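Local structure of putative hemin ABC transport system, membrane protein (Burkholderia cenocepacia J2315, 5B57) at residues L128-L133 / N267-G272; A145-T150 / G211-L216. The protein probably forms the membrane-spanning subunit of an ABC importer that carries heme across the cytoplasmic membrane. One frame throughout, in Å; residues are numbered along the deposited sequence.

Contact 1: residues L128-L133 / N267-G272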
# COMPACT_ATOMS: atom_id res chain seq x y z
N LEU A 128 -15.17 -2.15 -3.11
CA LEU A 128 -15.16 -1.90 -1.67
C LEU A 128 -13.79 -1.49 -1.15
O LEU A 128 -13.68 -0.57 -0.34
CB LEU A 128 -15.66 -3.15 -0.94
CG LEU A 128 -15.69 -2.98 0.57
CD1 LEU A 128 -16.87 -2.14 0.88
CD2 LEU A 128 -15.82 -4.31 1.22
N PHE A 129 -12.72 -2.15 -1.60
CA PHE A 129 -11.37 -1.81 -1.14
C PHE A 129 -10.69 -0.79 -2.01
O PHE A 129 -9.53 -0.46 -1.74
CB PHE A 129 -10.47 -3.04 -1.06
CG PHE A 129 -10.79 -3.93 0.08
CD1 PHE A 129 -10.23 -3.72 1.32
CD2 PHE A 129 -11.69 -4.96 -0.07
CE1 PHE A 129 -10.54 -4.53 2.39
CE2 PHE A 129 -12.02 -5.77 1.00
CZ PHE A 129 -11.43 -5.55 2.24
N ARG A 130 -11.35 -0.31 -3.06
CA ARG A 130 -10.75 0.68 -3.94
C ARG A 130 -9.40 0.18 -4.41
O ARG A 130 -8.39 0.88 -4.40
CB ARG A 130 -10.63 2.02 -3.24
CG ARG A 130 -11.78 2.92 -3.51
CD ARG A 130 -11.93 3.88 -2.39
NE ARG A 130 -12.20 3.15 -1.17
CZ ARG A 130 -11.42 3.22 -0.09
NH1 ARG A 130 -10.34 4.02 -0.11
NH2 ARG A 130 -11.73 2.52 1.00
N ASN A 131 -9.37 -1.07 -4.78
CA ASN A 131 -8.10 -1.68 -5.11
C ASN A 131 -8.36 -2.93 -5.92
O ASN A 131 -9.07 -3.85 -5.47
CB ASN A 131 -7.34 -2.01 -3.84
CG ASN A 131 -6.04 -2.68 -4.12
OD1 ASN A 131 -5.56 -2.73 -5.25
ND2 ASN A 131 -5.44 -3.21 -3.08
N PRO A 132 -7.78 -3.00 -7.12
CA PRO A 132 -8.01 -4.16 -7.99
C PRO A 132 -7.45 -5.48 -7.47
O PRO A 132 -7.77 -6.52 -8.03
CB PRO A 132 -7.29 -3.75 -9.28
CG PRO A 132 -6.21 -2.84 -8.77
CD PRO A 132 -6.89 -2.02 -7.74
N LEU A 133 -6.63 -5.48 -6.43
CA LEU A 133 -6.07 -6.71 -5.88
C LEU A 133 -6.87 -7.30 -4.73
O LEU A 133 -6.43 -8.29 -4.15
CB LEU A 133 -4.64 -6.48 -5.37
CG LEU A 133 -3.50 -6.43 -6.37
CD1 LEU A 133 -2.22 -6.23 -5.58
CD2 LEU A 133 -3.46 -7.71 -7.18
N ASN A 267 -20.18 2.70 -6.57
CA ASN A 267 -19.57 3.61 -7.53
C ASN A 267 -19.17 4.89 -6.83
O ASN A 267 -18.09 5.42 -7.10
CB ASN A 267 -20.52 3.91 -8.68
CG ASN A 267 -20.38 2.92 -9.81
OD1 ASN A 267 -19.38 2.20 -9.90
ND2 ASN A 267 -21.39 2.85 -10.67
N ALA A 268 -20.00 5.37 -5.91
CA ALA A 268 -19.70 6.60 -5.18
C ALA A 268 -18.51 6.41 -4.24
O ALA A 268 -17.70 7.32 -4.07
CB ALA A 268 -20.92 7.09 -4.41
N LEU A 269 -18.40 5.21 -3.64
CA LEU A 269 -17.28 4.88 -2.76
C LEU A 269 -15.94 4.80 -3.49
O LEU A 269 -14.88 4.97 -2.86
CB LEU A 269 -17.58 3.56 -2.08
CG LEU A 269 -16.52 3.05 -1.13
CD1 LEU A 269 -16.34 4.06 -0.01
CD2 LEU A 269 -16.99 1.70 -0.60
N GLN A 270 -15.94 4.58 -4.81
CA GLN A 270 -14.72 4.59 -5.60
C GLN A 270 -14.07 5.96 -5.65
O GLN A 270 -12.97 6.10 -6.20
CB GLN A 270 -15.02 4.11 -7.01
CG GLN A 270 -15.43 2.68 -7.02
CD GLN A 270 -14.53 1.94 -6.10
OE1 GLN A 270 -13.32 1.88 -6.33
NE2 GLN A 270 -15.08 1.45 -4.99
N LEU A 271 -14.73 6.97 -5.10
CA LEU A 271 -14.33 8.35 -5.20
C LEU A 271 -13.50 8.78 -4.01
O LEU A 271 -12.87 9.85 -4.04
CB LEU A 271 -15.61 9.19 -5.30
CG LEU A 271 -15.72 10.44 -6.12
CD1 LEU A 271 -16.99 10.31 -6.84
CD2 LEU A 271 -15.86 11.55 -5.16
N GLY A 272 -13.46 7.93 -3.00
CA GLY A 272 -12.95 8.20 -1.67
C GLY A 272 -13.99 7.82 -0.65
O GLY A 272 -15.19 8.08 -0.86
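Arg130 lies against the type I turn from Leu269 to Gly272, which follows on from helix 263-269, and its aliphatic part does most of the touching. Its CB is 4.1 Å from Gln270 OE1, and CG comes closer to the same oxygen, at 3.4 Å. One carbon further, CD has moved on to the backbone carbonyl, 3.2 Å from Leu269 O. NE also passes near Leu269 O, at 3.7 Å, but no hydrogen bond forms, and its nearest side-chain neighbour across the contact is Leu269 CG at 4.3 Å. The chain bends at chi3 (-61°), and the guanidinium is turned 43° from the Gln270 amide plane. Arg130 itself has positive phi and closes a Schellman motif at the C-terminal end of helix 94-128.

Gln270 reaches back from the other side. Its CB points away from 128-133, but a bend at chi2 (-43°) returns the amide, whose NE2 donates to Ala127 O in the last turn of helix 94-128. That bond, with a weak one to Leu266 O, orients the amide, with OE1 beside Arg130 CG. Leu269 O is also used at home: Gly272 N bonds to it, at 3.3 Å, within the type I turn. The apolar part of the contact is Leu128 CD1 against Leu269 CD2, 4.1 Å apart.

Three of the five touching residues are buried. A chain of another protein packs on Arg130 and Gln270, a placement consistent with the cytoplasmic coupling region of such importers. Leu128 packs on Lys287 and Leu291, and Leu269 on Leu286, so helix 283-305 backs both leucines, while the turn leads on through Gly272, the N-cap, into helix 273-278.

Contact 2: residues A145-T150 / G211-L216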
# COMPACT_ATOMS: atom_id res chain seq x y z
N ALA A 145 -14.16 -22.43 5.36
CA ALA A 145 -14.56 -23.57 4.56
C ALA A 145 -13.54 -24.70 4.72
O ALA A 145 -13.89 -25.82 5.13
CB ALA A 145 -14.71 -23.16 3.09
N ALA A 146 -12.26 -24.37 4.50
CA ALA A 146 -11.19 -25.35 4.64
C ALA A 146 -11.03 -25.84 6.07
O ALA A 146 -10.65 -27.00 6.28
CB ALA A 146 -9.89 -24.76 4.13
N LEU A 147 -11.31 -25.00 7.07
CA LEU A 147 -11.32 -25.54 8.44
C LEU A 147 -12.49 -26.51 8.62
O LEU A 147 -12.30 -27.64 9.08
CB LEU A 147 -11.38 -24.43 9.49
CG LEU A 147 -11.31 -24.92 10.95
CD1 LEU A 147 -10.08 -25.78 11.22
CD2 LEU A 147 -11.36 -23.76 11.93
N GLY A 148 -13.70 -26.09 8.26
CA GLY A 148 -14.86 -26.94 8.46
C GLY A 148 -14.82 -28.20 7.63
O GLY A 148 -15.22 -29.28 8.08
N ALA A 149 -14.34 -28.09 6.39
CA ALA A 149 -14.17 -29.26 5.55
C ALA A 149 -13.17 -30.26 6.15
O ALA A 149 -13.38 -31.47 6.08
CB ALA A 149 -13.72 -28.84 4.15
N THR A 150 -12.08 -29.76 6.75
CA THR A 150 -11.09 -30.68 7.29
C THR A 150 -11.51 -31.21 8.66
O THR A 150 -11.27 -32.39 8.97
CB THR A 150 -9.72 -30.00 7.36
OG1 THR A 150 -9.36 -29.59 6.05
CG2 THR A 150 -8.65 -30.97 7.85
N GLY A 211 -5.00 -22.24 9.94
CA GLY A 211 -3.97 -23.10 9.38
C GLY A 211 -3.28 -23.96 10.43
O GLY A 211 -2.83 -25.07 10.13
N ALA A 212 -3.18 -23.46 11.66
CA ALA A 212 -2.67 -24.28 12.75
C ALA A 212 -3.57 -25.48 12.98
O ALA A 212 -3.10 -26.62 13.05
CB ALA A 212 -2.55 -23.44 14.02
N ALA A 213 -4.89 -25.24 13.08
CA ALA A 213 -5.85 -26.33 13.24
C ALA A 213 -5.86 -27.26 12.03
O ALA A 213 -6.01 -28.48 12.18
CB ALA A 213 -7.24 -25.76 13.50
N ILE A 214 -5.68 -26.71 10.82
CA ILE A 214 -5.72 -27.57 9.63
C ILE A 214 -4.53 -28.52 9.61
O ILE A 214 -4.69 -29.73 9.39
CB ILE A 214 -5.78 -26.71 8.35
CG1 ILE A 214 -7.16 -26.07 8.24
CG2 ILE A 214 -5.43 -27.57 7.13
CD1 ILE A 214 -7.42 -25.43 6.94
N GLY A 215 -3.32 -27.99 9.81
CA GLY A 215 -2.13 -28.83 9.75
C GLY A 215 -2.10 -29.84 10.87
O GLY A 215 -1.65 -30.97 10.70
N LEU A 216 -2.58 -29.43 12.04
CA LEU A 216 -2.72 -30.35 13.15
C LEU A 216 -3.63 -31.51 12.78
O LEU A 216 -3.33 -32.67 13.12
CB LEU A 216 -3.30 -29.60 14.34
CG LEU A 216 -2.96 -30.13 15.70
CD1 LEU A 216 -1.49 -30.37 15.72
CD2 LEU A 216 -3.36 -29.03 16.65
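The flat group here is the Ala146-Leu147 peptide, for neither segment carries an aromatic ring. Ile214 CD1 sits over one face of it, almost on the plane normal, 3.7 Å from Ala146 C and 3.9 Å from Leu147 N. Ala146 O accepts two bonds, from Thr150 N and, almost in line with its C=O bond, from Thr150 OG1 at 2.9 Å. Ile214 reaches the peptide because chi2 is extended (-170°), which carries CD1 out to Ala146 CB, 3.8 Å away.

Leu147 returns the approach: with CG anti to the backbone N (chi1 -176°), its CD1 lies 3.6 Å from Ala213 CB and 4.2 Å from Ile214 CG1. The axes of the two helical segments run roughly parallel, crossing at 28° with a closest approach of 9.6 Å. Beyond them, Trp232 and Leu229 of helix 223-234 cover Ala146 and Thr150.

No hydrogen bond crosses the interface. The Thr150 hydroxyl donates to its own helix, at Ala146 O, while CG2 faces Ile214 O, so the two helices are matched here by apolar shape and dispersion rather than by polar pairing.

How the contacts relate
From the N terminus, contact 1 begins on the last residue of helix 94-128 and runs into the loop after it. The chain then runs through helix 141-154, which carries 145-150, passes through helix 168-188 and returns on helix 196-220, where 211-216 closes contact 2 over 60 intervening residues. Only after helices 223-234 and 242-260 does 267-272 close contact 1, spanning 133 residues. The smaller loop therefore lies wholly within the larger, and the two do not cross. The contact centres are 32 Å apart and their nearest atoms about 17 Å. Contact 2 packs helix 141-154 against helix 196-220; contact 1 ties the end of helix 94-128 to the later helix 263-269 and the turn after it.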